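Local structure of thiamine pyrophosphokinase (Saccharomyces cerevisiae, 1IG0) at residues T204-L209 with D303-V308. The protein catalyses the transfer of pyrophosphate from ATP to thiamine, making thiamine diphosphate and AMP, and works as a homodimer. Residues are numbered along the deposited sequence; the frame is centred on the assembly and turned at random.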
loop_
_atom_site.group_PDB
_atom_site.type_symbol
_atom_site.label_atom_id
_atom_site.label_comp_id
_atom_site.label_asym_id
_atom_site.label_seq_id
_atom_site.Cartn_x
_atom_site.Cartn_y
_atom_site.Cartn_z
ATOM N N THR B 204 9.786 -2.612 -1.327
ATOM C CA THR B 204 11.144 -2.593 -1.866
ATOM C C THR B 204 11.936 -3.802 -1.368
ATOM O O THR B 204 12.763 -4.354 -2.096
ATOM C CB THR B 204 11.917 -1.310 -1.469
ATOM O OG1 THR B 204 12.172 -1.307 -0.057
ATOM C CG2 THR B 204 11.119 -0.077 -1.843
ATOM N N GLN B 205 11.683 -4.207 -0.126
ATOM C CA GLN B 205 12.375 -5.349 0.467
ATOM C C GLN B 205 12.197 -6.615 -0.367
ATOM O O GLN B 205 13.125 -7.413 -0.502
ATOM C CB GLN B 205 11.867 -5.599 1.889
ATOM C CG GLN B 205 12.311 -4.574 2.931
ATOM C CD GLN B 205 13.797 -4.654 3.251
ATOM O OE1 GLN B 205 14.423 -5.702 3.096
ATOM N NE2 GLN B 205 14.362 -3.547 3.726
ATOM N N LEU B 206 11.001 -6.808 -0.915
ATOM C CA LEU B 206 10.739 -7.983 -1.740
ATOM C C LEU B 206 11.691 -8.004 -2.933
ATOM O O LEU B 206 12.232 -9.052 -3.294
ATOM C CB LEU B 206 9.286 -7.979 -2.232
ATOM C CG LEU B 206 8.221 -8.260 -1.167
ATOM C CD1 LEU B 206 6.837 -7.980 -1.725
ATOM C CD2 LEU B 206 8.335 -9.704 -0.702
ATOM N N TYR B 207 11.897 -6.837 -3.537
ATOM C CA TYR B 207 12.788 -6.716 -4.686
ATOM C C TYR B 207 14.266 -6.776 -4.304
ATOM O O TYR B 207 15.036 -7.529 -4.903
ATOM C CB TYR B 207 12.530 -5.407 -5.439
ATOM C CG TYR B 207 11.226 -5.353 -6.211
ATOM C CD1 TYR B 207 10.130 -4.649 -5.717
ATOM C CD2 TYR B 207 11.099 -5.987 -7.450
ATOM C CE1 TYR B 207 8.937 -4.570 -6.438
ATOM C CE2 TYR B 207 9.910 -5.914 -8.180
ATOM C CZ TYR B 207 8.834 -5.202 -7.669
ATOM O OH TYR B 207 7.665 -5.115 -8.395
ATOM N N THR B 208 14.664 -5.988 -3.308
ATOM C CA THR B 208 16.065 -5.949 -2.887
ATOM C C THR B 208 16.597 -7.257 -2.304
ATOM O O THR B 208 17.722 -7.657 -2.607
ATOM C CB THR B 208 16.320 -4.811 -1.871
ATOM O OG1 THR B 208 15.492 -4.995 -0.716
ATOM C CG2 THR B 208 16.016 -3.463 -2.502
ATOM N N LEU B 209 15.809 -7.919 -1.465
ATOM C CA LEU B 209 16.246 -9.185 -0.884
ATOM C C LEU B 209 16.407 -10.222 -1.990
ATOM O O LEU B 209 17.349 -11.009 -1.987
ATOM C CB LEU B 209 15.234 -9.690 0.146
ATOM C CG LEU B 209 15.142 -8.912 1.462
ATOM C CD1 LEU B 209 14.058 -9.518 2.342
ATOM C CD2 LEU B 209 16.489 -8.945 2.177
ATOM N N ASP B 303 10.490 -9.738 -12.491
ATOM C CA ASP B 303 9.815 -10.109 -11.251
ATOM C C ASP B 303 8.660 -9.153 -10.990
ATOM O O ASP B 303 8.732 -7.971 -11.326
ATOM C CB ASP B 303 10.770 -10.047 -10.052
ATOM C CG ASP B 303 11.953 -10.983 -10.188
ATOM O OD1 ASP B 303 11.862 -11.962 -10.956
ATOM O OD2 ASP B 303 12.971 -10.743 -9.503
ATOM N N ILE B 304 7.590 -9.669 -10.397
ATOM C CA ILE B 304 6.441 -8.841 -10.062
ATOM C C ILE B 304 5.950 -9.223 -8.674
ATOM O O ILE B 304 6.325 -10.266 -8.140
ATOM C CB ILE B 304 5.268 -9.027 -11.053
ATOM C CG1 ILE B 304 4.688 -10.437 -10.925
ATOM C CG2 ILE B 304 5.739 -8.762 -12.475
ATOM C CD1 ILE B 304 3.285 -10.567 -11.508
ATOM N N ILE B 305 5.115 -8.371 -8.091
ATOM C CA ILE B 305 4.563 -8.639 -6.773
ATOM C C ILE B 305 3.168 -9.223 -6.943
ATOM O O ILE B 305 2.393 -8.762 -7.779
ATOM C CB ILE B 305 4.448 -7.353 -5.931
ATOM C CG1 ILE B 305 5.812 -6.661 -5.846
ATOM C CG2 ILE B 305 3.926 -7.688 -4.539
ATOM C CD1 ILE B 305 6.909 -7.513 -5.224
ATOM N N LEU B 306 2.858 -10.243 -6.153
ATOM C CA LEU B 306 1.553 -10.877 -6.211
ATOM C C LEU B 306 0.911 -10.790 -4.839
ATOM O O LEU B 306 1.569 -10.994 -3.817
ATOM C CB LEU B 306 1.689 -12.348 -6.612
ATOM C CG LEU B 306 0.392 -13.141 -6.770
ATOM C CD1 LEU B 306 -0.323 -12.706 -8.035
ATOM C CD2 LEU B 306 0.709 -14.620 -6.832
ATOM N N ASN B 307 -0.370 -10.454 -4.814
ATOM C CA ASN B 307 -1.085 -10.393 -3.556
ATOM C C ASN B 307 -2.190 -11.426 -3.684
ATOM O O ASN B 307 -2.871 -11.502 -4.709
ATOM C CB ASN B 307 -1.667 -8.994 -3.313
ATOM C CG ASN B 307 -2.994 -8.775 -4.012
ATOM O OD1 ASN B 307 -4.060 -8.977 -3.427
ATOM N ND2 ASN B 307 -2.936 -8.366 -5.272
ATOM N N VAL B 308 -2.335 -12.254 -2.659
ATOM C CA VAL B 308 -3.360 -13.280 -2.663
ATOM C C VAL B 308 -4.256 -13.038 -1.466
ATOM O O VAL B 308 -3.820 -13.137 -0.318
ATOM C CB VAL B 308 -2.749 -14.694 -2.568
ATOM C CG1 VAL B 308 -3.857 -15.736 -2.484
ATOM C CG2 VAL B 308 -1.865 -14.957 -3.780
HETATM O O HOH W 1 7.478 -5.198 -11.170
#
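The CD1 methyl of Ile-305 approaches the one aromatic ring here, that of Tyr-207, obliquely, 4.2 Å from the ring centroid and 29° off the ring normal, an off-centre CH-pi contact. At the ring's edge, in its plane, sits the backbone carbonyl of Asp-303, with its O 3.9 Å from Tyr-207 CE2. With chi1 at -71°, Tyr-207 CG stands anti to the carbonyl carbon, beside the backbone N, and from there the ring carries its hydroxyl across to the start of strand 304-310. Tyr-207 OH ends 3.5 Å from Ile-305 CG1, and it donates to a water 2.8 Å away, with a weak hydrogen bond to Ile-256 O besides. That water donates in turn to Asp-303 O, so the two segments are joined by a water bridge, with no direct hydrogen bond between them. The carboxylate of Asp-303 is engaged separately, by the backbone N of Lys-232 and in a salt bridge with Lys-231.

Next to the tyrosine, Ile-305 CD1 also meets Leu-206, coming within 3.5 Å of Leu-206 CD1 and 3.8 Å of Leu-206 CB. One isoleucine methyl thus packs against both consecutive helix residues.

Helix 196-212, from the catalytic part, packs on the large mixed sheet at 132° to strand 304-310, measured on the short segments; the strand, which runs between 225-230 and 248-254, begins in the part assigned to vitamin B1 binding. Leu-206 extends the packing onto strand 216-221, and Val-279 of the second subunit lies against Tyr-207. Chemically, then, the join is mostly apolar: a leucine, an isoleucine and the tyrosine ring hold helix to sheet, while the water links the phenol to the Asp-303 carbonyl just ahead of the strand.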